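Computational Design of Enzyme (Synthetic construct, PDB 3TP4) is a computationally designed enzyme, built on a glycosyl hydrolase family 26 scaffold and probably meant to carry an activated serine in a catalytic triad. Local coordinates at residues V447-T452 with L458-E463; T200-R205 with V374-S379; D228-T233 with L264-E269; I270-G275 with A313-Y318; I73-Q78 with V145-D150. One frame throughout, in Å; residues are numbered along the deposited sequence.

Interaction 1. Residues V447-T452 with L458-E463; sequences VTATAT and LDVTNE
Thr448 and Thr461 face each other as a non-hydrogen-bonded antiparallel pair. Their hydroxyls meet directly, with Thr448 OG1 2.8 Å from Thr461 OG1, and either could give the proton. Both residues hold OG1 anti to the carbonyl carbon (chi1 -61° in each). This turns the two oxygens inward across the gap. The next pair on the same face is Thr450 and Asp459, whose side chains lie alongside each other and point the same way. They join through a water, which is 2.9 Å from Thr450 OG1 and donates to Asp459 OD2 at 2.6 Å. On the other face the contact is apolar, where Ala449 CB packs on Val460 CG1 at 3.9 Å.

Six backbone hydrogen bonds hold the strands together. Val447 N to Asn462 O is 2.7 Å and Ala451 N to Leu458 O is 2.8 Å. The two segments run antiparallel, with 165° between their directions.

Further out, Val375, Ile377, Val395 and Val397 cover the face of Ala449, Ala451, Leu458 and Val460. The amide of Asn462 turns away to bond Pro380 O. Thr448 and Thr450 also pair through the backbone with Glu408 and Thr406 of strand 402-411. One face is thus polar and the other joins the core. This is a beta hairpin, strands 446-453 and 456-466, of a domain assigned to the bacterial Ig family.

Interaction 2. Residues T200-R205 with V374-S379; sequences TVEYLR and VVHIAS
His376 NE2 donates to Glu202 OE2 over 2.6 Å. The bond is nearly straight, with an N-H...O angle of 161°. It uses the syn lone pair of OE2, the one on the side of the other oxygen. The carboxylate sits at the edge of the imidazole, and the two planes are only 25° apart. The groups therefore meet almost flat, from opposite directions. Glu202 OE1 lies farther off, 3.3 Å from His376 NE2.

Glu202 comes from helix 190-207. Its chain is extended beyond CG, which lets it reach the strand although the nearest CA atoms, those of Glu202 and Ala378, are 11.1 Å apart. His376 reaches out from strand 374-379, and its CG lies between the backbone N and the carbonyl carbon (chi1 60°), a rotation that points the ring from the strand toward the helix. The helix belongs to the barrel of the glycosyl hydrolase family 26 region. The strand is an outermost one of the sheet in the bacterial Ig region. The pair is thus a His-carboxylate hydrogen bond across the interface of two domains, and it is buried.

The ring has a second acidic partner. His376 ND1 bonds Glu195 OE1, two helical turns before Glu202 on the same helix. With a carboxylate at each nitrogen, the ring is probably held against turning over and is likely to carry a proton on both. Phe239 makes an edge-to-face stack with the imidazole and also touches Glu202. Arg396, on the adjoining strand 391-398, touches both Glu202 and His376.

Interaction 3. Residues D228-T233 with L264-E269; sequences DVYLRT and LRMIAE
The Tyr230 ring receives Met266 and Ile267 from the same side of its plane, both obliquely. The selenomethionine methyl Met266 CE reaches the inner end of the ring, 3.5 Å from Tyr230 CG. Ile267 CG2 takes the outer end, at 3.5 Å from Tyr230 CZ. The side chains of Tyr230 and Ile267 cross at about a right angle. Two more aromatic residues, Trp217 and Phe223, make edge-to-face stacks with the same tyrosine.

The selenium of Met266 lies 5.1 Å from the centroid of the Tyr230 ring, 39° off its normal. This is an oblique Met-aromatic contact, in which the methyl does most of the touching. The bend at the end of the Met266 chain (chi3 67°) helps to bring CE against the ring; SE itself comes no nearer than 4.0 Å to Tyr230 CB.

No hydrogen bond crosses between the segments. The polar end of the tyrosine is still satisfied, because its hydroxyl bonds Gly244 O. That bond probably helps to fix the hydroxyl end of the ring, against which Ile267 CG2 packs. All three side chains are buried.

The contact joins two helices of the barrel. Tyr230 lies on the short helix 227-230, and Met266 and Ile267 lie on helix 254-274. Strand 242-249 also lines this packing, with Leu243 against Tyr230 and Leu245 against Ile267, while Ile267 further touches Ser278 of strand 277-278.

Interaction 4. Residues I270-G275 with A313-Y318; sequences IADEKG and ASRNAY
Asp272 and Arg315 meet in a side-on salt bridge with one bond to each carboxylate oxygen. Arg315 NH2 gives to Asp272 OD1 over 3.0 Å, at an N-H...O angle of 168°. Arg315 NE gives to Asp272 OD2, also over 3.0 Å. Both oxygens lie near the guanidinium plane, but the carboxylate is turned 40° against it. The bend in the arginine chain (chi3 54°) presents its NE edge to the acid.

This grip is the firm part of the contact. Around it the segments bury little of each other, and the two residues are partly exposed at the surface. Asp272 OD1 has a second salt bridge, to Arg28 NH1, so two arginines share one acid. Arg28 NE also bonds Arg315 O. A leucine in place of Arg315 would probably cost Asp272 both of these bonds from Arg315 and one of its two arginine partners, weakening the tie between helix and loop.

The loop has its own internal brace, Asn316 ND2 to Ala313 O at 2.9 Å. Arg315 is the centre of an inverse gamma turn. Gly275, the first residue past the helix, has the positive phi of a Schellman motif. The bridge ties the last turns of barrel helix 254-274 to the loop leading into barrel strand 318-321.

Interaction 5. Residues I73-Q78 with V145-D150; sequences IIEGNQ and VAYLDD
Tyr147 and Glu75 are brought together by their first torsions. Tyr147 holds CG anti to the backbone N (chi1 -162°), and its ring reaches out from the helix. Glu75 CG lies beside its own backbone N (chi1 -47°), and the chain beyond is extended. The two side chains cross at about a right angle. Glu75 OE2 arrives at the edge of the ring near its plane, 3.0 Å from Tyr147 OH and 3.4 Å from Tyr147 CE2. The carboxylate is turned 52° against the ring.

Whether the phenol proton goes to Glu75 is not settled, because Tyr147 OH also bonds Thr71 OG1, its strongest partner. Glu75 OE2 in turn accepts from Asn116 ND2. A phenylalanine here would probably leave Thr71 without its hydroxyl partner and take from Glu75 OE2 one of its polar neighbours, with Asn116 still in place. Nearby is a possible Ser-His-Glu triad that includes Ser70; the tyrosine does not touch it.

A looser contact lies beside this one. Ile74 CG2 comes to 4.2 Å from Asp150 OD2, a packing distance. The acid is held by a salt bridge to Arg87.

Segment 73-78 is part of the loop between barrel strand 66-70 and helix 87-104. Tyr147 and Asp150 lie on helix 141-157. Ile74 is also packed against Arg87 and Ile91 of helix 87-104. The loop thus has both helices, 87-104 and 141-157, as neighbours.

In the fold
Along the chain interaction 5 comes first. Interactions 3 and 4 follow, both within the span between the two segments of interaction 2, and interaction 1 is last. Interactions 3 and 4 share helix 254-274 and lie about 10 Å apart between centres. Interaction 5 is on the opposite side of the chain's centre, about 30 Å from interaction 3 and 31 Å from interaction 4, between centres. All three belong to the barrel. Interaction 1 lies in the Ig-like sheet, and interaction 2 joins that sheet to the barrel. Interactions 1 and 2 touch through Val375 and Ile377. Interactions 2 and 5 touch through Tyr203 and Asp149. The contacts thus run from barrel, through the domain interface, to the Ig-like sheet.

Interaction 1. Residues V447-T452 with L458-E463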
# COMPACT_ATOMS: atom_id res chain seq x y z
N VAL A 447 22.55 12.81 -12.76
CA VAL A 447 21.57 13.72 -13.33
C VAL A 447 20.94 14.52 -12.18
O VAL A 447 20.21 13.96 -11.36
CB VAL A 447 20.47 12.94 -14.08
CG1 VAL A 447 19.44 13.89 -14.69
CG2 VAL A 447 21.10 12.07 -15.15
N THR A 448 21.25 15.81 -12.11
CA THR A 448 20.82 16.63 -10.99
C THR A 448 19.82 17.69 -11.43
O THR A 448 20.15 18.56 -12.24
CB THR A 448 22.02 17.32 -10.31
OG1 THR A 448 22.91 16.32 -9.82
CG2 THR A 448 21.55 18.20 -9.16
N ALA A 449 18.61 17.61 -10.90
CA ALA A 449 17.56 18.58 -11.18
C ALA A 449 17.56 19.67 -10.13
O ALA A 449 17.58 19.39 -8.92
CB ALA A 449 16.20 17.90 -11.22
N THR A 450 17.52 20.92 -10.58
CA THR A 450 17.46 22.05 -9.67
C THR A 450 16.25 22.90 -10.02
O THR A 450 16.19 23.54 -11.08
CB THR A 450 18.75 22.87 -9.74
OG1 THR A 450 19.86 22.02 -9.45
CG2 THR A 450 18.72 24.03 -8.74
N ALA A 451 15.28 22.92 -9.11
CA ALA A 451 14.06 23.69 -9.31
C ALA A 451 14.09 25.00 -8.53
O ALA A 451 14.40 25.02 -7.34
CB ALA A 451 12.86 22.86 -8.91
N THR A 452 13.78 26.10 -9.21
CA THR A 452 13.63 27.40 -8.57
C THR A 452 12.15 27.62 -8.27
O THR A 452 11.33 27.73 -9.19
CB THR A 452 14.17 28.50 -9.48
OG1 THR A 452 15.57 28.29 -9.68
CG2 THR A 452 13.94 29.90 -8.89
N LEU A 458 15.01 23.68 -4.80
CA LEU A 458 14.97 22.28 -4.45
C LEU A 458 15.81 21.50 -5.44
O LEU A 458 15.79 21.80 -6.63
CB LEU A 458 13.53 21.76 -4.51
CG LEU A 458 12.44 22.63 -3.86
CD1 LEU A 458 11.05 22.04 -4.17
CD2 LEU A 458 12.68 22.75 -2.34
N ASP A 459 16.56 20.51 -4.97
CA ASP A 459 17.28 19.66 -5.90
C ASP A 459 17.26 18.19 -5.55
O ASP A 459 16.86 17.80 -4.45
CB ASP A 459 18.72 20.14 -6.15
CG ASP A 459 19.54 20.27 -4.88
OD1 ASP A 459 19.28 19.55 -3.90
OD2 ASP A 459 20.46 21.12 -4.88
N VAL A 460 17.68 17.38 -6.51
CA VAL A 460 17.67 15.94 -6.37
C VAL A 460 18.64 15.42 -7.43
O VAL A 460 18.78 16.03 -8.49
CB VAL A 460 16.26 15.37 -6.59
CG1 VAL A 460 15.75 15.71 -8.01
CG2 VAL A 460 16.24 13.87 -6.32
N THR A 461 19.32 14.31 -7.11
CA THR A 461 20.27 13.69 -8.03
C THR A 461 19.93 12.22 -8.27
O THR A 461 19.75 11.45 -7.32
CB THR A 461 21.71 13.78 -7.49
OG1 THR A 461 22.08 15.16 -7.37
CG2 THR A 461 22.68 13.10 -8.44
N ASN A 462 19.81 11.84 -9.54
CA ASN A 462 19.69 10.44 -9.91
C ASN A 462 20.99 9.96 -10.54
O ASN A 462 21.62 10.68 -11.32
CB ASN A 462 18.54 10.22 -10.92
CG ASN A 462 17.18 10.26 -10.27
OD1 ASN A 462 17.04 10.61 -9.09
ND2 ASN A 462 16.15 9.92 -11.05
N GLU A 463 21.37 8.73 -10.23
CA GLU A 463 22.56 8.14 -10.82
C GLU A 463 22.14 7.07 -11.83
O GLU A 463 21.46 6.12 -11.48
CB GLU A 463 23.46 7.54 -9.74
CG GLU A 463 24.89 7.31 -10.18
CD GLU A 463 25.87 7.34 -9.01
OE1 GLU A 463 25.42 7.22 -7.85
OE2 GLU A 463 27.08 7.47 -9.27
O HOH W 1 21.48 22.06 -7.10

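Interaction 2. Residues T200-R205 with V374-S379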
# COMPACT_ATOMS: atom_id res chain seq x y z
N THR A 200 2.27 6.89 -9.30
CA THR A 200 0.96 6.37 -8.94
C THR A 200 0.22 7.35 -8.03
O THR A 200 -0.98 7.63 -8.22
CB THR A 200 1.08 5.00 -8.25
OG1 THR A 200 1.56 4.02 -9.18
CG2 THR A 200 -0.27 4.54 -7.69
N VAL A 201 0.94 7.85 -7.03
CA VAL A 201 0.34 8.77 -6.07
C VAL A 201 -0.03 10.09 -6.76
O VAL A 201 -1.11 10.63 -6.56
CB VAL A 201 1.29 9.08 -4.91
CG1 VAL A 201 0.76 10.27 -4.12
CG2 VAL A 201 1.43 7.87 -3.98
N GLU A 202 0.89 10.59 -7.58
CA GLU A 202 0.69 11.86 -8.25
C GLU A 202 -0.43 11.78 -9.29
O GLU A 202 -1.29 12.67 -9.38
CB GLU A 202 2.02 12.34 -8.86
CG GLU A 202 2.99 12.80 -7.77
CD GLU A 202 4.45 12.74 -8.18
OE1 GLU A 202 4.76 12.24 -9.29
OE2 GLU A 202 5.29 13.20 -7.37
N TYR A 203 -0.45 10.71 -10.08
CA TYR A 203 -1.53 10.53 -11.05
C TYR A 203 -2.89 10.49 -10.36
O TYR A 203 -3.79 11.25 -10.71
CB TYR A 203 -1.32 9.29 -11.92
CG TYR A 203 -2.32 9.20 -13.06
CD1 TYR A 203 -2.16 9.98 -14.20
CD2 TYR A 203 -3.43 8.37 -12.99
CE1 TYR A 203 -3.06 9.93 -15.25
CE2 TYR A 203 -4.35 8.30 -14.04
CZ TYR A 203 -4.15 9.10 -15.17
OH TYR A 203 -5.03 9.06 -16.23
N LEU A 204 -3.03 9.65 -9.34
CA LEU A 204 -4.30 9.55 -8.63
C LEU A 204 -4.69 10.85 -7.93
O LEU A 204 -5.81 11.33 -8.06
CB LEU A 204 -4.28 8.39 -7.61
CG LEU A 204 -4.28 6.97 -8.20
CD1 LEU A 204 -3.96 5.95 -7.13
CD2 LEU A 204 -5.61 6.61 -8.90
N ARG A 205 -3.76 11.42 -7.16
CA ARG A 205 -4.07 12.60 -6.35
C ARG A 205 -4.13 13.87 -7.20
O ARG A 205 -5.12 14.60 -7.18
CB ARG A 205 -3.04 12.77 -5.23
CG ARG A 205 -3.19 14.07 -4.41
CD ARG A 205 -1.96 14.33 -3.52
NE ARG A 205 -0.75 14.55 -4.34
CZ ARG A 205 0.50 14.37 -3.92
NH1 ARG A 205 0.76 13.97 -2.68
NH2 ARG A 205 1.51 14.59 -4.75
N VAL A 374 8.34 18.86 -2.98
CA VAL A 374 9.16 17.72 -3.34
C VAL A 374 9.65 17.82 -4.79
O VAL A 374 8.94 18.33 -5.65
CB VAL A 374 8.38 16.39 -3.12
CG1 VAL A 374 7.17 16.32 -4.05
CG2 VAL A 374 9.29 15.19 -3.31
N VAL A 375 10.88 17.37 -5.05
CA VAL A 375 11.35 17.26 -6.42
C VAL A 375 11.89 15.85 -6.64
O VAL A 375 12.62 15.31 -5.81
CB VAL A 375 12.37 18.37 -6.82
CG1 VAL A 375 13.62 18.34 -5.93
CG2 VAL A 375 12.75 18.25 -8.30
N HIS A 376 11.49 15.24 -7.74
CA HIS A 376 12.09 13.97 -8.13
C HIS A 376 12.15 13.83 -9.65
O HIS A 376 11.36 14.42 -10.38
CB HIS A 376 11.37 12.77 -7.47
CG HIS A 376 9.92 12.66 -7.82
ND1 HIS A 376 9.44 11.73 -8.72
CD2 HIS A 376 8.84 13.34 -7.37
CE1 HIS A 376 8.13 11.86 -8.82
NE2 HIS A 376 7.74 12.83 -8.00
N ILE A 377 13.12 13.05 -10.10
CA ILE A 377 13.31 12.80 -11.53
C ILE A 377 12.60 11.51 -11.91
O ILE A 377 13.06 10.43 -11.58
CB ILE A 377 14.82 12.69 -11.87
CG1 ILE A 377 15.53 14.01 -11.55
CG2 ILE A 377 14.99 12.30 -13.34
CD1 ILE A 377 17.09 13.89 -11.42
N ALA A 378 11.46 11.64 -12.58
CA ALA A 378 10.65 10.48 -12.96
C ALA A 378 11.32 9.68 -14.07
O ALA A 378 11.11 8.47 -14.17
CB ALA A 378 9.26 10.92 -13.42
N SER A 379 12.08 10.37 -14.92
CA SER A 379 12.88 9.69 -15.92
C SER A 379 14.07 10.53 -16.32
O SER A 379 13.95 11.73 -16.56
CB SER A 379 12.03 9.30 -17.15
OG SER A 379 11.57 10.45 -17.83

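Interaction 3. Residues D228-T233 with L264-E269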
# COMPACT_ATOMS: atom_id res chain seq x y z
N ASP A 228 17.98 -0.22 7.05
CA ASP A 228 18.41 0.10 5.69
C ASP A 228 17.91 -0.93 4.68
O ASP A 228 17.65 -0.59 3.53
CB ASP A 228 19.94 0.23 5.61
CG ASP A 228 20.46 1.40 6.42
OD1 ASP A 228 19.68 2.36 6.65
OD2 ASP A 228 21.64 1.37 6.82
N VAL A 229 17.76 -2.18 5.11
CA VAL A 229 17.18 -3.18 4.23
C VAL A 229 15.67 -2.91 4.05
O VAL A 229 15.14 -2.91 2.93
CB VAL A 229 17.43 -4.60 4.78
CG1 VAL A 229 16.81 -5.64 3.87
CG2 VAL A 229 18.95 -4.85 4.94
N TYR A 230 14.98 -2.65 5.15
CA TYR A 230 13.56 -2.31 5.11
C TYR A 230 13.29 -1.09 4.23
O TYR A 230 12.33 -1.06 3.45
CB TYR A 230 13.06 -2.03 6.54
CG TYR A 230 11.59 -1.61 6.64
CD1 TYR A 230 10.57 -2.54 6.52
CD2 TYR A 230 11.25 -0.28 6.87
CE1 TYR A 230 9.22 -2.16 6.62
CE2 TYR A 230 9.91 0.11 6.98
CZ TYR A 230 8.91 -0.84 6.85
OH TYR A 230 7.59 -0.45 6.97
N LEU A 231 14.16 -0.08 4.33
CA LEU A 231 13.92 1.16 3.59
C LEU A 231 14.44 1.19 2.15
O LEU A 231 14.32 2.21 1.48
CB LEU A 231 14.50 2.36 4.34
CG LEU A 231 13.87 2.61 5.71
CD1 LEU A 231 14.69 3.66 6.45
CD2 LEU A 231 12.40 3.03 5.57
N ARG A 232 14.99 0.08 1.66
CA ARG A 232 15.55 0.07 0.30
C ARG A 232 14.60 0.64 -0.75
O ARG A 232 15.02 1.42 -1.61
CB ARG A 232 16.01 -1.34 -0.10
CG ARG A 232 17.50 -1.58 0.14
CD ARG A 232 17.88 -3.07 0.15
NE ARG A 232 18.13 -3.60 -1.19
CZ ARG A 232 18.64 -4.81 -1.44
NH1 ARG A 232 18.95 -5.63 -0.44
NH2 ARG A 232 18.83 -5.20 -2.70
N THR A 233 13.32 0.27 -0.67
CA THR A 233 12.36 0.65 -1.69
C THR A 233 11.38 1.75 -1.23
O THR A 233 10.36 1.99 -1.88
CB THR A 233 11.55 -0.58 -2.16
OG1 THR A 233 10.72 -1.07 -1.10
CG2 THR A 233 12.50 -1.71 -2.61
N LEU A 264 8.52 -5.53 14.03
CA LEU A 264 7.37 -4.72 14.45
C LEU A 264 7.82 -3.51 15.27
O LEU A 264 7.26 -2.42 15.14
CB LEU A 264 6.32 -5.57 15.19
CG LEU A 264 5.50 -6.54 14.31
CD1 LEU A 264 4.62 -7.47 15.14
CD2 LEU A 264 4.64 -5.78 13.29
N ARG A 265 8.85 -3.69 16.09
CA ARG A 265 9.41 -2.56 16.83
C ARG A 265 9.95 -1.56 15.85
O ARG A 265 9.73 -0.36 15.97
CB ARG A 265 10.55 -3.00 17.75
CG ARG A 265 10.12 -3.71 19.02
CD ARG A 265 11.34 -4.07 19.87
NE ARG A 265 12.09 -2.88 20.27
CZ ARG A 265 11.93 -2.25 21.43
NH1 ARG A 265 11.05 -2.70 22.31
NH2 ARG A 265 12.66 -1.18 21.72
N MSE A 266 10.71 -2.06 14.88
CA MSE A 266 11.35 -1.20 13.90
C MSE A 266 10.35 -0.34 13.14
O MSE A 266 10.54 0.88 13.03
CB MSE A 266 12.15 -2.04 12.91
CG MSE A 266 12.74 -1.22 11.79
SE MSE A 266 13.49 -2.42 10.45
CE MSE A 266 11.85 -3.26 9.75
N ILE A 267 9.31 -0.94 12.59
CA ILE A 267 8.37 -0.14 11.82
C ILE A 267 7.64 0.91 12.68
O ILE A 267 7.36 2.00 12.21
CB ILE A 267 7.38 -0.97 10.98
CG1 ILE A 267 6.35 -1.69 11.85
CG2 ILE A 267 8.14 -1.96 10.07
CD1 ILE A 267 5.23 -2.33 11.00
N ALA A 268 7.32 0.55 13.93
CA ALA A 268 6.68 1.48 14.85
C ALA A 268 7.62 2.65 15.14
O ALA A 268 7.18 3.80 15.23
CB ALA A 268 6.32 0.77 16.16
N GLU A 269 8.91 2.35 15.28
CA GLU A 269 9.90 3.38 15.57
C GLU A 269 10.04 4.33 14.40
O GLU A 269 10.09 5.54 14.57
CB GLU A 269 11.25 2.74 15.89
CG GLU A 269 11.35 2.15 17.29
CD GLU A 269 12.63 1.35 17.49
OE1 GLU A 269 13.47 1.29 16.56
OE2 GLU A 269 12.79 0.76 18.58

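Interaction 4. Residues I270-G275 with A313-Y318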
# COMPACT_ATOMS: atom_id res chain seq x y z
N ILE A 270 10.10 3.77 13.19
CA ILE A 270 10.22 4.60 11.99
C ILE A 270 8.97 5.46 11.82
O ILE A 270 9.06 6.67 11.55
CB ILE A 270 10.46 3.74 10.73
CG1 ILE A 270 11.82 3.03 10.85
CG2 ILE A 270 10.42 4.60 9.48
CD1 ILE A 270 12.05 1.95 9.80
N ALA A 271 7.80 4.84 11.98
CA ALA A 271 6.55 5.58 11.95
C ALA A 271 6.58 6.73 12.96
O ALA A 271 6.33 7.89 12.62
CB ALA A 271 5.36 4.62 12.21
N ASP A 272 6.88 6.41 14.22
CA ASP A 272 6.92 7.44 15.26
C ASP A 272 7.84 8.60 14.91
O ASP A 272 7.49 9.76 15.10
CB ASP A 272 7.31 6.84 16.61
CG ASP A 272 6.21 5.99 17.22
OD1 ASP A 272 5.07 6.02 16.69
OD2 ASP A 272 6.48 5.29 18.22
N GLU A 273 9.02 8.29 14.38
CA GLU A 273 9.97 9.35 14.03
C GLU A 273 9.44 10.22 12.89
O GLU A 273 9.71 11.41 12.84
CB GLU A 273 11.32 8.75 13.66
CG GLU A 273 11.98 8.07 14.84
CD GLU A 273 13.07 7.11 14.42
OE1 GLU A 273 13.48 7.15 13.23
OE2 GLU A 273 13.52 6.32 15.28
N LYS A 274 8.64 9.63 12.00
CA LYS A 274 8.15 10.39 10.85
C LYS A 274 6.79 11.02 11.10
O LYS A 274 6.29 11.76 10.27
CB LYS A 274 8.11 9.51 9.59
CG LYS A 274 9.51 9.04 9.12
CD LYS A 274 9.42 8.05 7.97
CE LYS A 274 10.81 7.64 7.46
NZ LYS A 274 11.56 8.81 6.93
N GLY A 275 6.20 10.72 12.25
CA GLY A 275 4.85 11.17 12.56
C GLY A 275 3.84 10.46 11.68
O GLY A 275 2.81 11.02 11.31
N ALA A 313 6.66 -2.79 19.77
CA ALA A 313 6.08 -3.65 18.74
C ALA A 313 4.54 -3.61 18.76
O ALA A 313 3.89 -3.81 17.73
CB ALA A 313 6.57 -5.08 18.90
N SER A 314 3.96 -3.37 19.92
CA SER A 314 2.49 -3.28 20.00
C SER A 314 1.96 -1.98 19.38
O SER A 314 0.75 -1.83 19.17
CB SER A 314 2.03 -3.40 21.46
OG SER A 314 2.51 -2.30 22.21
N ARG A 315 2.86 -1.03 19.08
CA ARG A 315 2.46 0.23 18.44
C ARG A 315 2.19 0.08 16.94
O ARG A 315 2.77 0.77 16.09
CB ARG A 315 3.44 1.37 18.76
CG ARG A 315 3.37 1.80 20.24
CD ARG A 315 4.35 2.94 20.58
NE ARG A 315 4.15 4.07 19.68
CZ ARG A 315 3.05 4.82 19.65
NH1 ARG A 315 2.04 4.57 20.49
NH2 ARG A 315 2.96 5.81 18.78
N ASN A 316 1.27 -0.82 16.63
CA ASN A 316 0.88 -1.11 15.26
C ASN A 316 -0.64 -1.20 15.10
O ASN A 316 -1.32 -1.85 15.89
CB ASN A 316 1.60 -2.37 14.79
CG ASN A 316 3.02 -2.07 14.37
OD1 ASN A 316 3.23 -1.36 13.39
ND2 ASN A 316 4.00 -2.55 15.13
N ALA A 317 -1.15 -0.53 14.08
CA ALA A 317 -2.58 -0.19 14.01
C ALA A 317 -3.51 -1.33 13.62
O ALA A 317 -4.64 -1.39 14.11
CB ALA A 317 -2.77 0.99 13.08
N TYR A 318 -3.06 -2.20 12.73
CA TYR A 318 -3.87 -3.33 12.29
C TYR A 318 -3.02 -4.49 11.81
O TYR A 318 -1.80 -4.36 11.62
CB TYR A 318 -4.90 -2.91 11.23
CG TYR A 318 -4.34 -2.33 9.93
CD1 TYR A 318 -4.18 -0.95 9.77
CD2 TYR A 318 -4.02 -3.15 8.84
CE1 TYR A 318 -3.69 -0.41 8.59
CE2 TYR A 318 -3.53 -2.61 7.64
CZ TYR A 318 -3.37 -1.24 7.52
OH TYR A 318 -2.87 -0.68 6.36

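Interaction 5. Residues I73-Q78 with V145-D150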
# COMPACT_ATOMS: atom_id res chain seq x y z
N ILE A 73 -10.21 -7.55 -8.26
CA ILE A 73 -11.66 -7.62 -8.39
C ILE A 73 -12.16 -6.90 -9.64
O ILE A 73 -13.18 -7.29 -10.22
CB ILE A 73 -12.35 -7.00 -7.18
CG1 ILE A 73 -12.13 -7.87 -5.93
CG2 ILE A 73 -13.83 -6.79 -7.43
CD1 ILE A 73 -12.48 -7.16 -4.68
N ILE A 74 -11.47 -5.84 -10.03
CA ILE A 74 -11.86 -5.06 -11.20
C ILE A 74 -11.66 -5.88 -12.47
O ILE A 74 -12.40 -5.75 -13.44
CB ILE A 74 -11.05 -3.76 -11.29
CG1 ILE A 74 -11.44 -2.81 -10.16
CG2 ILE A 74 -11.24 -3.09 -12.66
CD1 ILE A 74 -10.40 -1.73 -9.90
N GLU A 75 -10.64 -6.73 -12.45
CA GLU A 75 -10.31 -7.57 -13.59
C GLU A 75 -11.25 -8.76 -13.67
O GLU A 75 -11.24 -9.51 -14.64
CB GLU A 75 -8.86 -8.06 -13.47
CG GLU A 75 -7.86 -6.98 -13.10
CD GLU A 75 -6.62 -7.54 -12.42
OE1 GLU A 75 -6.62 -8.74 -12.09
OE2 GLU A 75 -5.65 -6.78 -12.21
N GLY A 76 -12.05 -8.94 -12.62
CA GLY A 76 -12.94 -10.08 -12.54
C GLY A 76 -12.20 -11.35 -12.16
O GLY A 76 -12.69 -12.45 -12.38
N ASN A 77 -11.00 -11.19 -11.60
CA ASN A 77 -10.17 -12.33 -11.21
C ASN A 77 -10.30 -12.67 -9.72
O ASN A 77 -9.54 -13.47 -9.18
CB ASN A 77 -8.70 -12.07 -11.56
CG ASN A 77 -8.48 -11.81 -13.04
OD1 ASN A 77 -9.35 -12.10 -13.87
ND2 ASN A 77 -7.32 -11.27 -13.39
N GLN A 78 -11.27 -12.04 -9.07
CA GLN A 78 -11.50 -12.25 -7.65
C GLN A 78 -12.91 -11.77 -7.34
O GLN A 78 -13.32 -10.70 -7.78
CB GLN A 78 -10.46 -11.48 -6.83
CG GLN A 78 -9.98 -12.20 -5.58
CD GLN A 78 -8.62 -11.69 -5.10
OE1 GLN A 78 -8.46 -11.28 -3.95
NE2 GLN A 78 -7.63 -11.73 -5.99
N VAL A 145 -1.58 3.66 -16.79
CA VAL A 145 -2.48 4.80 -16.64
C VAL A 145 -3.94 4.38 -16.68
O VAL A 145 -4.75 4.85 -15.89
CB VAL A 145 -2.21 5.89 -17.70
CG1 VAL A 145 -3.31 6.94 -17.67
CG2 VAL A 145 -0.87 6.53 -17.46
N ALA A 146 -4.29 3.48 -17.60
CA ALA A 146 -5.67 3.02 -17.69
C ALA A 146 -6.03 2.23 -16.43
O ALA A 146 -7.13 2.35 -15.91
CB ALA A 146 -5.86 2.18 -18.94
N TYR A 147 -5.10 1.42 -15.94
CA TYR A 147 -5.33 0.70 -14.69
C TYR A 147 -5.62 1.68 -13.55
O TYR A 147 -6.56 1.48 -12.77
CB TYR A 147 -4.14 -0.18 -14.34
CG TYR A 147 -4.48 -1.26 -13.33
CD1 TYR A 147 -4.12 -1.14 -11.99
CD2 TYR A 147 -5.18 -2.39 -13.72
CE1 TYR A 147 -4.43 -2.14 -11.07
CE2 TYR A 147 -5.51 -3.39 -12.82
CZ TYR A 147 -5.13 -3.26 -11.49
OH TYR A 147 -5.46 -4.26 -10.61
N LEU A 148 -4.83 2.74 -13.46
CA LEU A 148 -5.05 3.77 -12.44
C LEU A 148 -6.39 4.50 -12.61
O LEU A 148 -7.07 4.80 -11.62
CB LEU A 148 -3.88 4.76 -12.40
CG LEU A 148 -2.53 4.16 -12.00
CD1 LEU A 148 -1.40 5.19 -12.02
CD2 LEU A 148 -2.62 3.52 -10.63
N ASP A 149 -6.77 4.81 -13.85
CA ASP A 149 -8.08 5.42 -14.10
C ASP A 149 -9.21 4.60 -13.47
O ASP A 149 -10.15 5.15 -12.89
CB ASP A 149 -8.34 5.54 -15.61
CG ASP A 149 -7.50 6.64 -16.28
OD1 ASP A 149 -7.07 7.59 -15.59
OD2 ASP A 149 -7.28 6.55 -17.51
N ASP A 150 -9.14 3.28 -13.63
CA ASP A 150 -10.13 2.38 -13.05
C ASP A 150 -10.12 2.50 -11.52
O ASP A 150 -11.16 2.50 -10.88
CB ASP A 150 -9.84 0.94 -13.46
CG ASP A 150 -10.26 0.65 -14.89
OD1 ASP A 150 -11.07 1.42 -15.44
OD2 ASP A 150 -9.78 -0.35 -15.46